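Local structure of alpha-galactosidase 1 (Saccharomyces cerevisiae, 3LRK) at residues R142-K147 with T177-F182; G27-M32 with I315-N320; C186-D191 with S203-G208. The protein hydrolyses terminal, non-reducing alpha-D-galactose residues from alpha-D-galactosides such as galactose oligosaccharides, galactomannans and galactolipids, working as a secreted homotetramer. The protein carries 1 engineered substitution. All coordinates share one frame; numbering follows the deposited sequence.

Contact 1 of 3, residues R142-K147 with T177-F182; sequences RVDYLK and TGRPVF. Engineered in segment 177-182: V181 (natural residue Ile). With NAG (2-acetamido-2-deoxy-beta-D-glucopyranose), chain E.
R179 reaches across to three consecutive residues, R142, V143 and D144. Its NE donates to V143 O at 2.9 Å, from above the carbonyl plane rather than on a lone pair. Its NH2 forms a salt bridge with D144 OD1, also 2.9 Å, met on the syn side of the carboxylate. The two flat groups are not coplanar; their planes stand 39° apart. One face of the guanidinium lies on R142 CA, 3.5 Å beneath its centre. The R179 side chain is extended from CG to NE, with CG anti to the backbone N (chi1 -177°), and this carries the charged end over to the other segment. A water donates to both D144 OD1 and P180 O. The other carboxylate oxygen, D144 OD2, accepts from H104 NE2 and F110 N, which fixes the turn of the group. The backbones then pair in parallel. F182 N donates to D144 O at 2.9 Å, and L146 N donates to F182 O at the same length, nearly along the C=O axis. Y145 and F182 point the same way from the sheet. Their rings are near parallel, 13° between planes, but slid apart, and CE2 of Y145 touches CD1 of F182 at 3.5 Å. CG1 of V181, an engineered replacement for isoleucine, packs against L146 CB. The acetyl methyl C8 of an N-acetylglucosamine rests on the backbone carbonyl carbon of G178. Helix 160-177 thus returns the chain to strand 182-185 beside strand 145-149, a right-handed beta-alpha-beta crossover of the TIM barrel.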
# COMPACT_ATOMS: atom_id res chain seq x y z
N ARG A 142 31.99 7.48 -27.76
CA ARG A 142 32.78 8.30 -26.81
C ARG A 142 31.91 9.15 -25.88
O ARG A 142 32.26 10.26 -25.49
CB ARG A 142 33.85 9.12 -27.56
CG ARG A 142 34.79 8.20 -28.33
CD ARG A 142 35.81 8.94 -29.17
NE ARG A 142 35.27 9.55 -30.40
CZ ARG A 142 34.97 8.88 -31.51
NH1 ARG A 142 35.09 7.56 -31.57
NH2 ARG A 142 34.54 9.54 -32.58
N VAL A 143 30.78 8.56 -25.50
CA VAL A 143 29.82 9.13 -24.57
C VAL A 143 30.34 9.01 -23.12
O VAL A 143 30.97 8.03 -22.78
CB VAL A 143 28.46 8.38 -24.74
CG1 VAL A 143 27.46 8.74 -23.63
CG2 VAL A 143 27.87 8.68 -26.12
N ASP A 144 30.05 10.01 -22.29
CA ASP A 144 30.56 10.07 -20.90
C ASP A 144 29.49 9.93 -19.82
O ASP A 144 29.82 9.88 -18.63
CB ASP A 144 31.30 11.39 -20.66
CG ASP A 144 32.33 11.68 -21.73
OD1 ASP A 144 33.28 10.88 -21.90
OD2 ASP A 144 32.15 12.69 -22.42
N TYR A 145 28.22 9.88 -20.24
CA TYR A 145 27.07 10.00 -19.34
C TYR A 145 25.86 9.39 -20.05
O TYR A 145 25.64 9.63 -21.24
CB TYR A 145 26.85 11.48 -19.05
CG TYR A 145 25.70 11.91 -18.14
CD1 TYR A 145 24.37 11.84 -18.55
CD2 TYR A 145 25.97 12.47 -16.89
CE1 TYR A 145 23.32 12.30 -17.72
CE2 TYR A 145 24.96 12.92 -16.06
CZ TYR A 145 23.64 12.83 -16.47
OH TYR A 145 22.64 13.28 -15.63
N LEU A 146 25.07 8.62 -19.31
CA LEU A 146 23.82 8.07 -19.87
C LEU A 146 22.65 8.37 -18.96
O LEU A 146 22.66 7.98 -17.78
CB LEU A 146 23.93 6.55 -20.10
CG LEU A 146 22.69 5.83 -20.69
CD1 LEU A 146 22.37 6.32 -22.10
CD2 LEU A 146 22.88 4.31 -20.66
N LYS A 147 21.65 9.05 -19.49
CA LYS A 147 20.36 9.20 -18.80
C LYS A 147 19.46 8.03 -19.25
O LYS A 147 19.27 7.82 -20.45
CB LYS A 147 19.75 10.57 -19.10
CG LYS A 147 18.29 10.71 -18.69
CD LYS A 147 17.71 12.05 -19.05
CE LYS A 147 16.21 12.04 -18.80
NZ LYS A 147 15.60 13.39 -18.92
N THR A 177 32.13 -2.24 -21.23
CA THR A 177 32.78 -1.48 -22.31
C THR A 177 34.17 -0.96 -21.93
O THR A 177 34.99 -0.65 -22.81
CB THR A 177 31.94 -0.27 -22.75
OG1 THR A 177 31.97 0.74 -21.73
CG2 THR A 177 30.49 -0.68 -23.07
N GLY A 178 34.42 -0.85 -20.63
CA GLY A 178 35.68 -0.30 -20.12
C GLY A 178 35.77 1.23 -20.14
O GLY A 178 36.74 1.80 -19.63
N ARG A 179 34.76 1.89 -20.73
CA ARG A 179 34.74 3.35 -20.80
C ARG A 179 33.95 3.86 -19.61
O ARG A 179 32.80 3.44 -19.43
CB ARG A 179 34.14 3.87 -22.12
CG ARG A 179 34.21 5.41 -22.21
CD ARG A 179 33.54 6.03 -23.43
NE ARG A 179 33.72 7.49 -23.41
CZ ARG A 179 34.80 8.10 -23.91
NH1 ARG A 179 35.77 7.40 -24.49
NH2 ARG A 179 34.90 9.42 -23.84
N PRO A 180 34.55 4.76 -18.79
CA PRO A 180 33.80 5.35 -17.69
C PRO A 180 32.60 6.13 -18.20
O PRO A 180 32.72 6.98 -19.10
CB PRO A 180 34.82 6.30 -17.03
CG PRO A 180 36.15 5.77 -17.44
CD PRO A 180 35.93 5.26 -18.84
N VAL A 181 31.44 5.79 -17.66
CA VAL A 181 30.19 6.47 -18.00
C VAL A 181 29.46 6.79 -16.69
O VAL A 181 29.21 5.90 -15.87
CB VAL A 181 29.31 5.62 -18.97
CG1 VAL A 181 27.96 6.30 -19.27
CG2 VAL A 181 30.06 5.31 -20.27
N PHE A 182 29.18 8.07 -16.49
CA PHE A 182 28.32 8.52 -15.41
C PHE A 182 26.91 7.99 -15.69
O PHE A 182 26.31 8.32 -16.72
CB PHE A 182 28.28 10.06 -15.40
CG PHE A 182 27.67 10.65 -14.14
CD1 PHE A 182 26.29 10.56 -13.90
CD2 PHE A 182 28.47 11.31 -13.22
CE1 PHE A 182 25.74 11.11 -12.77
CE2 PHE A 182 27.92 11.87 -12.08
CZ PHE A 182 26.55 11.77 -11.85
C1 NAG E . 33.83 -1.80 -13.65
C2 NAG E . 34.50 -0.43 -13.54
C3 NAG E . 35.77 -0.47 -12.69
C4 NAG E . 35.51 -1.12 -11.33
C5 NAG E . 34.69 -2.41 -11.45
C6 NAG E . 34.08 -2.66 -10.08
C7 NAG E . 34.17 1.08 -15.44
C8 NAG E . 34.62 1.42 -16.83
N2 NAG E . 34.84 0.09 -14.85
O3 NAG E . 36.20 0.84 -12.45
O4 NAG E . 36.73 -1.40 -10.67
O5 NAG E . 33.60 -2.35 -12.37
O6 NAG E . 33.81 -4.02 -10.03
O7 NAG E . 33.24 1.69 -14.91
O HOH W 1 34.16 8.91 -20.08

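Contact 2 of 3, residues G27-M32 with I315-N320; sequences GLTPQM and INQDSN
Q317 turns its side-chain amide into the loop 27-32 and uses both ends. OE1 accepts from T29 OG1 at 2.7 Å, with the hydroxyl tilted 33° from the carbonyl plane. NE2 makes two bonds, both close to the plane of its own amide. Q317 NE2 donates to P30 O at 2.9 Å, almost straight, 172° at the hydrogen. Q317 NE2 also donates to N316 OD1 at 2.9 Å. These three bonds fix the amide's orientation. A bend at chi2 (-67°) brings the group back toward the loop. M32 SD lies 3.7 Å from Q317 NE2 in plain packing. Q317 is the first residue past helix 310-316, and M32 begins strand 32-35, the first strand of the TIM barrel. The contact therefore joins the entry to the barrel with the chain that leaves it toward the C-terminal beta sandwich. N316 is held from its other end as well, since ND2 donates to S288 O and A284 O. The ring of P30 sits on N316, with CD 3.3 Å from N316 O. Further along, a water donates to L28 O and accepts from N320 N, linking the two backbones. D318 faces away from the loop, and its OD2 accepts from D351 N.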
# COMPACT_ATOMS: atom_id res chain seq x y z
N GLY A 27 30.64 10.69 -9.83
CA GLY A 27 29.62 11.31 -8.98
C GLY A 27 30.10 11.63 -7.57
O GLY A 27 29.34 11.54 -6.61
N LEU A 28 31.38 11.99 -7.43
CA LEU A 28 31.91 12.35 -6.11
C LEU A 28 31.21 13.59 -5.56
O LEU A 28 31.14 13.78 -4.35
CB LEU A 28 33.44 12.50 -6.14
CG LEU A 28 34.21 11.27 -6.61
CD1 LEU A 28 35.72 11.51 -6.45
CD2 LEU A 28 33.78 9.96 -5.87
N THR A 29 30.71 14.43 -6.47
CA THR A 29 29.75 15.48 -6.16
C THR A 29 28.63 15.32 -7.21
O THR A 29 28.83 14.63 -8.21
CB THR A 29 30.35 16.88 -6.32
OG1 THR A 29 30.83 17.02 -7.67
CG2 THR A 29 31.50 17.12 -5.30
N PRO A 30 27.46 15.95 -6.99
CA PRO A 30 26.38 15.83 -7.98
C PRO A 30 26.80 16.40 -9.33
O PRO A 30 27.63 17.31 -9.37
CB PRO A 30 25.25 16.65 -7.35
CG PRO A 30 25.54 16.61 -5.88
CD PRO A 30 27.03 16.76 -5.84
N GLN A 31 26.27 15.85 -10.42
CA GLN A 31 26.62 16.33 -11.76
C GLN A 31 26.01 17.69 -12.05
O GLN A 31 25.00 18.06 -11.46
CB GLN A 31 26.25 15.31 -12.85
CG GLN A 31 24.75 15.12 -13.10
CD GLN A 31 24.11 14.07 -12.20
OE1 GLN A 31 24.51 13.90 -11.04
NE2 GLN A 31 23.11 13.36 -12.74
N MET A 32 26.66 18.44 -12.93
CA MET A 32 26.13 19.71 -13.41
C MET A 32 26.23 19.73 -14.92
O MET A 32 27.18 19.19 -15.50
CB MET A 32 26.93 20.90 -12.84
CG MET A 32 26.85 21.08 -11.33
SD MET A 32 28.14 22.21 -10.71
CE MET A 32 27.52 23.77 -11.36
N ILE A 315 27.66 25.05 -2.14
CA ILE A 315 26.86 24.20 -1.25
C ILE A 315 26.63 22.83 -1.89
O ILE A 315 26.86 21.80 -1.26
CB ILE A 315 25.48 24.84 -0.89
CG1 ILE A 315 25.66 26.17 -0.14
CG2 ILE A 315 24.59 23.86 -0.09
CD1 ILE A 315 26.51 26.08 1.15
N ASN A 316 26.16 22.85 -3.14
CA ASN A 316 25.85 21.65 -3.91
C ASN A 316 27.08 20.79 -4.14
O ASN A 316 27.00 19.57 -4.17
CB ASN A 316 25.22 22.01 -5.25
CG ASN A 316 24.79 20.79 -6.05
OD1 ASN A 316 25.47 20.39 -7.00
ND2 ASN A 316 23.69 20.17 -5.65
N GLN A 317 28.22 21.46 -4.27
CA GLN A 317 29.48 20.82 -4.61
C GLN A 317 30.39 20.67 -3.40
O GLN A 317 31.60 20.47 -3.55
CB GLN A 317 30.18 21.60 -5.73
CG GLN A 317 29.41 21.61 -7.06
CD GLN A 317 29.33 20.24 -7.71
OE1 GLN A 317 30.36 19.63 -8.02
NE2 GLN A 317 28.11 19.76 -7.94
N ASP A 318 29.81 20.75 -2.20
CA ASP A 318 30.55 20.49 -0.97
C ASP A 318 31.24 19.13 -1.06
O ASP A 318 30.63 18.14 -1.47
CB ASP A 318 29.61 20.52 0.24
CG ASP A 318 30.37 20.60 1.56
OD1 ASP A 318 31.31 21.41 1.65
OD2 ASP A 318 30.02 19.86 2.51
N SER A 319 32.51 19.05 -0.67
CA SER A 319 33.19 17.77 -0.71
C SER A 319 32.63 16.89 0.41
O SER A 319 32.17 17.39 1.44
CB SER A 319 34.71 17.93 -0.64
OG SER A 319 35.08 18.68 0.49
N ASN A 320 32.60 15.58 0.18
CA ASN A 320 31.97 14.65 1.14
C ASN A 320 30.53 15.05 1.43
O ASN A 320 30.03 14.88 2.55
CB ASN A 320 32.82 14.53 2.42
CG ASN A 320 34.28 14.21 2.13
OD1 ASN A 320 34.59 13.24 1.44
ND2 ASN A 320 35.18 15.05 2.64
O HOH W 2 33.30 14.52 -2.62

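Contact 3 of 3, residues C186-D191 with S203-G208; sequences CNWGQD and SWRMSG
W188 lays the edge of its indole against the backbone of S207, whose O lies near the ring plane. CB of W188 is 3.4 Å from S207 O, and CA of W188 makes a CA-H...O contact with S207 O at 3.2 Å. C186 O lies over one face of the indole, offset toward the rim. CD1 of W188 comes over a face of the R205 guanidinium, 3.8 Å from NH2, with the two planes 51° apart. This is an oblique meeting, not a stack. R205 is bent at chi2 and chi3 (-84° and -53°), which folds the guanidinium back over its own chain, where NH2 donates to S207 O at 3.0 Å. NH2 also forms a salt bridge with D209, the proton donor, and R205 is itself a substrate-binding residue. C186 SG lies 3.5 Å from R205 NH1. A leucine in place of R205 would probably leave D209 without its salt-bridge mate and S207 O without this donor, so that the D209 carboxylate could turn more freely. A water bridges the segments, donating to N187 OD1 and R205 O and accepting from N187 N. N187 OD1 also bonds to T193 OG1. The type I' turn N187-Q190 sets G189 directly on M206, their CA atoms 3.7 Å apart, and a side chain at G189 would clash with M206 O. W188 N is buried without a partner. The contact forms part of the active-site end of the barrel, at the ends of neighbouring strands 182-185 and 203-205: C186 follows the first and R205 closes the second. W188 packs on D149, the nucleophile at the end of strand 145-149, and on Y195 of a second subunit. M206 packs against helix 239-246, while N187 packs on W196 of helix 193-196.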
# COMPACT_ATOMS: atom_id res chain seq x y z
N CYS A 186 16.62 7.14 -14.55
CA CYS A 186 15.41 7.94 -14.72
C CYS A 186 14.20 7.02 -14.61
O CYS A 186 13.52 6.77 -15.60
CB CYS A 186 15.42 8.67 -16.08
SG CYS A 186 14.06 9.86 -16.32
N ASN A 187 13.96 6.49 -13.41
CA ASN A 187 12.78 5.68 -13.17
C ASN A 187 11.78 6.31 -12.20
O ASN A 187 10.89 5.63 -11.69
CB ASN A 187 13.16 4.24 -12.75
CG ASN A 187 13.33 4.08 -11.24
OD1 ASN A 187 13.88 4.95 -10.56
ND2 ASN A 187 12.88 2.94 -10.71
N TRP A 188 11.94 7.61 -11.93
CA TRP A 188 10.94 8.41 -11.18
C TRP A 188 10.70 7.96 -9.72
O TRP A 188 9.62 8.20 -9.16
CB TRP A 188 9.61 8.42 -11.94
CG TRP A 188 9.74 8.43 -13.44
CD1 TRP A 188 10.47 9.32 -14.21
CD2 TRP A 188 9.09 7.55 -14.36
NE1 TRP A 188 10.33 9.01 -15.55
CE2 TRP A 188 9.48 7.93 -15.67
CE3 TRP A 188 8.21 6.46 -14.20
CZ2 TRP A 188 9.01 7.27 -16.82
CZ3 TRP A 188 7.74 5.80 -15.36
CH2 TRP A 188 8.15 6.21 -16.64
N GLY A 189 11.69 7.30 -9.13
CA GLY A 189 11.61 6.82 -7.74
C GLY A 189 10.91 5.49 -7.58
O GLY A 189 10.73 5.00 -6.46
N GLN A 190 10.52 4.90 -8.71
CA GLN A 190 9.63 3.73 -8.72
C GLN A 190 10.31 2.55 -8.05
O GLN A 190 11.47 2.25 -8.34
CB GLN A 190 9.25 3.38 -10.16
CG GLN A 190 8.19 2.30 -10.35
CD GLN A 190 7.95 2.01 -11.82
OE1 GLN A 190 8.84 1.55 -12.55
NE2 GLN A 190 6.72 2.28 -12.28
N ASP A 191 9.57 1.90 -7.15
CA ASP A 191 10.06 0.75 -6.40
C ASP A 191 11.21 1.11 -5.43
O ASP A 191 12.12 0.31 -5.22
CB ASP A 191 10.45 -0.40 -7.35
CG ASP A 191 9.26 -0.88 -8.18
OD1 ASP A 191 8.14 -0.95 -7.64
OD2 ASP A 191 9.45 -1.17 -9.36
N SER A 203 23.34 8.55 -9.97
CA SER A 203 22.20 9.36 -9.55
C SER A 203 20.91 8.66 -10.00
O SER A 203 20.94 7.78 -10.87
CB SER A 203 22.28 10.81 -10.11
OG SER A 203 22.05 10.86 -11.51
N TRP A 204 19.80 9.02 -9.36
CA TRP A 204 18.48 8.46 -9.69
C TRP A 204 17.40 9.51 -9.53
O TRP A 204 17.29 10.16 -8.49
CB TRP A 204 18.15 7.23 -8.81
CG TRP A 204 18.49 7.43 -7.38
CD1 TRP A 204 17.68 7.94 -6.41
CD2 TRP A 204 19.75 7.14 -6.75
NE1 TRP A 204 18.35 7.98 -5.21
CE2 TRP A 204 19.62 7.50 -5.39
CE3 TRP A 204 20.97 6.61 -7.20
CZ2 TRP A 204 20.67 7.36 -4.46
CZ3 TRP A 204 22.03 6.48 -6.27
CH2 TRP A 204 21.86 6.84 -4.92
N ARG A 205 16.61 9.70 -10.59
CA ARG A 205 15.40 10.49 -10.47
C ARG A 205 14.56 9.86 -9.37
O ARG A 205 14.48 8.64 -9.28
CB ARG A 205 14.66 10.51 -11.80
CG ARG A 205 15.35 11.41 -12.86
CD ARG A 205 14.95 12.90 -12.69
NE ARG A 205 13.50 12.98 -12.70
CZ ARG A 205 12.74 12.97 -13.79
NH1 ARG A 205 13.29 12.98 -15.00
NH2 ARG A 205 11.43 12.98 -13.65
N MET A 206 13.93 10.67 -8.53
CA MET A 206 13.16 10.13 -7.42
C MET A 206 11.70 10.54 -7.52
O MET A 206 10.94 10.34 -6.57
CB MET A 206 13.77 10.52 -6.08
CG MET A 206 14.28 11.99 -5.97
SD MET A 206 13.07 13.30 -6.29
CE MET A 206 11.91 13.05 -4.93
N SER A 207 11.32 11.14 -8.65
CA SER A 207 9.94 11.58 -8.88
C SER A 207 9.59 11.66 -10.36
O SER A 207 10.48 11.58 -11.22
CB SER A 207 9.69 12.96 -8.22
OG SER A 207 10.23 14.02 -9.01
N GLY A 208 8.30 11.84 -10.66
CA GLY A 208 7.83 12.21 -12.00
C GLY A 208 8.38 13.57 -12.40
O GLY A 208 8.90 14.31 -11.55
O HOH W 3 15.63 6.91 -11.13

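How the contacts relate
All three contacts belong to the TIM-barrel domain. Contacts 2 and 3 are buried, whereas contact 1 runs from the barrel sheet out to an exposed, glycosylated edge. Contacts 1 and 3 both reach the parallel sheet, and strand 182-185 starts in contact 1 at F182 and ends just before contact 3. Contact 1 relies on strand pairing and a salt bridge, contact 2 on a side-chain amide, and contact 3 on close backbone packing, a water and an arginine of the substrate site. Q31 of contact 2 ties them together: its NE2 is 2.9 Å from Y145 OH and 3.0 Å from S203 OG. K147 CE of contact 1 also packs on C186 SG of contact 3.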